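Local coordinates for enoyl-CoA hydratase (Bacillus halodurans, PDB 3LKE), which probably acts on acyl-CoA thioesters as an enoyl-CoA hydratase-like member of the crotonase family, though its exact reaction is not established, at residues Y111-M119 / A132-K140. Residues are numbered along the deposited sequence; the frame is centred on the assembly and turned at random.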
# COMPACT_ATOMS: atom_id res chain seq x y z
N TYR A 111 10.84 -18.09 19.27
CA TYR A 111 9.48 -17.54 19.20
C TYR A 111 9.45 -16.04 19.50
O TYR A 111 10.29 -15.51 20.22
CB TYR A 111 8.47 -18.33 20.03
CG TYR A 111 8.73 -18.41 21.51
CD1 TYR A 111 8.43 -17.34 22.35
CD2 TYR A 111 9.24 -19.58 22.09
CE1 TYR A 111 8.65 -17.42 23.70
CE2 TYR A 111 9.45 -19.66 23.45
CZ TYR A 111 9.16 -18.57 24.25
OH TYR A 111 9.38 -18.62 25.61
N ALA A 112 8.47 -15.37 18.90
CA ALA A 112 8.30 -13.93 19.06
C ALA A 112 6.81 -13.69 19.12
O ALA A 112 6.10 -13.80 18.10
CB ALA A 112 8.92 -13.17 17.90
N TYR A 113 6.32 -13.40 20.32
CA TYR A 113 4.89 -13.23 20.56
C TYR A 113 4.52 -11.77 20.73
O TYR A 113 5.24 -11.00 21.38
CB TYR A 113 4.47 -13.95 21.85
CG TYR A 113 4.71 -15.44 21.86
CD1 TYR A 113 4.73 -16.17 20.68
CD2 TYR A 113 4.88 -16.11 23.05
CE1 TYR A 113 4.93 -17.53 20.68
CE2 TYR A 113 5.09 -17.47 23.07
CZ TYR A 113 5.11 -18.18 21.89
OH TYR A 113 5.32 -19.53 21.92
N GLY A 114 3.34 -11.43 20.20
CA GLY A 114 2.81 -10.09 20.33
C GLY A 114 3.87 -9.03 20.08
O GLY A 114 4.62 -9.09 19.09
N GLY A 115 3.94 -8.06 20.98
CA GLY A 115 4.85 -6.95 20.83
C GLY A 115 6.31 -7.39 20.80
O GLY A 115 7.17 -6.65 20.35
N GLY A 116 6.58 -8.59 21.32
CA GLY A 116 7.92 -9.16 21.22
C GLY A 116 8.37 -9.28 19.77
O GLY A 116 9.57 -9.18 19.44
N PHE A 117 7.41 -9.50 18.88
CA PHE A 117 7.69 -9.46 17.46
C PHE A 117 7.38 -8.08 16.89
O PHE A 117 8.18 -7.52 16.13
CB PHE A 117 6.88 -10.51 16.69
CG PHE A 117 7.08 -10.43 15.20
CD1 PHE A 117 8.35 -10.61 14.67
CD2 PHE A 117 6.04 -10.15 14.35
CE1 PHE A 117 8.56 -10.55 13.30
CE2 PHE A 117 6.23 -10.08 12.98
CZ PHE A 117 7.50 -10.28 12.46
N ASN A 118 6.24 -7.52 17.27
CA ASN A 118 5.73 -6.33 16.58
C ASN A 118 6.65 -5.11 16.64
O ASN A 118 6.72 -4.35 15.67
CB ASN A 118 4.32 -5.98 17.07
CG ASN A 118 3.35 -7.10 16.80
OD1 ASN A 118 3.52 -7.84 15.84
ND2 ASN A 118 2.30 -7.21 17.62
N MET A 119 7.35 -4.93 17.76
CA MET A 119 8.36 -3.86 17.85
C MET A 119 9.37 -3.95 16.70
O MET A 119 9.79 -2.93 16.15
CB MET A 119 9.08 -3.86 19.22
CG MET A 119 8.24 -3.21 20.33
SD MET A 119 9.19 -2.74 21.81
CE MET A 119 10.89 -2.96 21.16
N ALA A 132 11.49 -20.31 14.06
CA ALA A 132 10.77 -19.21 14.70
C ALA A 132 9.26 -19.38 14.58
O ALA A 132 8.75 -19.77 13.53
CB ALA A 132 11.20 -17.89 14.09
N LYS A 133 8.55 -19.08 15.66
CA LYS A 133 7.09 -19.11 15.69
C LYS A 133 6.59 -17.74 16.14
O LYS A 133 7.30 -17.02 16.84
CB LYS A 133 6.58 -20.18 16.65
CG LYS A 133 6.71 -21.62 16.14
CD LYS A 133 5.68 -21.92 15.07
CE LYS A 133 5.61 -23.41 14.75
NZ LYS A 133 6.90 -23.91 14.18
N PHE A 134 5.37 -17.40 15.74
CA PHE A 134 4.82 -16.06 15.89
C PHE A 134 3.38 -16.14 16.37
O PHE A 134 2.68 -17.11 16.08
CB PHE A 134 4.86 -15.34 14.54
CG PHE A 134 6.24 -15.24 13.95
CD1 PHE A 134 7.03 -14.14 14.21
CD2 PHE A 134 6.74 -16.26 13.15
CE1 PHE A 134 8.30 -14.03 13.66
CE2 PHE A 134 8.01 -16.16 12.61
CZ PHE A 134 8.79 -15.04 12.87
N LEU A 135 2.94 -15.12 17.09
CA LEU A 135 1.59 -15.09 17.64
C LEU A 135 1.09 -13.65 17.82
O LEU A 135 1.81 -12.79 18.29
CB LEU A 135 1.56 -15.82 18.99
CG LEU A 135 0.21 -15.92 19.73
CD1 LEU A 135 -0.78 -16.75 18.93
CD2 LEU A 135 0.42 -16.52 21.13
N GLU A 136 -0.16 -13.41 17.41
CA GLU A 136 -0.84 -12.14 17.66
C GLU A 136 -2.14 -12.50 18.37
O GLU A 136 -3.07 -13.01 17.74
CB GLU A 136 -1.16 -11.44 16.34
CG GLU A 136 0.05 -11.28 15.44
CD GLU A 136 0.95 -10.15 15.88
OE1 GLU A 136 0.63 -9.48 16.89
OE2 GLU A 136 1.99 -9.93 15.21
N ASN A 137 -2.20 -12.27 19.67
CA ASN A 137 -3.28 -12.85 20.46
C ASN A 137 -4.22 -11.83 21.07
O ASN A 137 -4.93 -12.13 22.03
CB ASN A 137 -2.70 -13.75 21.55
CG ASN A 137 -3.66 -14.85 21.96
OD1 ASN A 137 -4.43 -15.36 21.15
ND2 ASN A 137 -3.59 -15.23 23.24
N PHE A 138 -4.23 -10.63 20.50
CA PHE A 138 -5.03 -9.54 21.04
C PHE A 138 -6.53 -9.87 21.10
O PHE A 138 -7.21 -9.47 22.04
CB PHE A 138 -4.86 -8.27 20.19
CG PHE A 138 -3.44 -7.81 20.04
CD1 PHE A 138 -2.81 -7.12 21.07
CD2 PHE A 138 -2.74 -8.05 18.87
CE1 PHE A 138 -1.51 -6.69 20.93
CE2 PHE A 138 -1.41 -7.63 18.73
CZ PHE A 138 -0.81 -6.94 19.75
N HIS A 139 -7.03 -10.59 20.10
CA HIS A 139 -8.48 -10.86 19.98
C HIS A 139 -9.00 -11.63 21.20
O HIS A 139 -9.99 -11.24 21.82
CB HIS A 139 -8.77 -11.63 18.69
CG HIS A 139 -10.23 -11.85 18.42
ND1 HIS A 139 -11.09 -10.83 18.08
CD2 HIS A 139 -10.97 -12.99 18.39
CE1 HIS A 139 -12.30 -11.33 17.87
NE2 HIS A 139 -12.25 -12.64 18.05
N LYS A 140 -8.33 -12.72 21.54
CA LYS A 140 -8.74 -13.52 22.68
C LYS A 140 -8.48 -12.79 24.00
O LYS A 140 -9.20 -12.99 24.98
CB LYS A 140 -8.04 -14.89 22.66
CG LYS A 140 -8.44 -15.76 21.47
CD LYS A 140 -7.66 -17.08 21.46
CE LYS A 140 -8.05 -17.94 20.26
NZ LYS A 140 -7.65 -17.32 18.96
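Asn118 and Glu136 approach from opposite directions, their amide and carboxylate nearly coplanar (2° apart). ND2 of Asn118 donates to OE1 of Glu136 over 2.9 Å at 166°, entering on the syn lone pair of that oxygen and within the amide plane. Asn118 OD1 and Glu136 OE2 lie 2.7 Å apart. Glu136 reaches this position by a bend at its second torsion, which turns the carboxylate up toward the short helix 115-118. Phe138 sets its ring edge against the same amide, CZ lying 3.8 Å from ND2 of Asn118.

Two backbone bonds define the parallel pairing of strands 111-113 and 133-135: Ala112 N to Lys133 O at 2.9 Å, and Gly114 N to Leu135 O at 2.8 Å. Gly114 then N-caps helix 115-118, its O accepting from the N atoms of both Phe117 and Asn118. In crotonase relatives the counterpart of this glycine-rich turn, Gly114-Gly116, and the helix start carry an oxyanion-hole NH and a catalytic glutamate, at whose position Asn118 probably stands.

On the sheet face bearing Ala112, Phe134 points its edge at the face of Phe117 in a T-shaped stack, centroids 4.8 Å apart and planes at 72°. CD1 of Phe134 sits above the centre of the Phe117 ring. A leucine in place of Phe117 would probably deprive the Phe134 edge of this flat aromatic face, freeing its ring to shift. On the opposite face, Tyr113 CD1 packs on Leu135 CB at 3.6 Å.

Strands 111-113 and 133-135 belong to a small three-stranded sheet of the crotonase fold, where strand 133-135 lies between 111-113 and the antiparallel 172-173. Phe134 also leans on Ile108 of strand 103-108 in the main sheet, while Leu165 and Leu166 of helix 159-168 pack against Glu136.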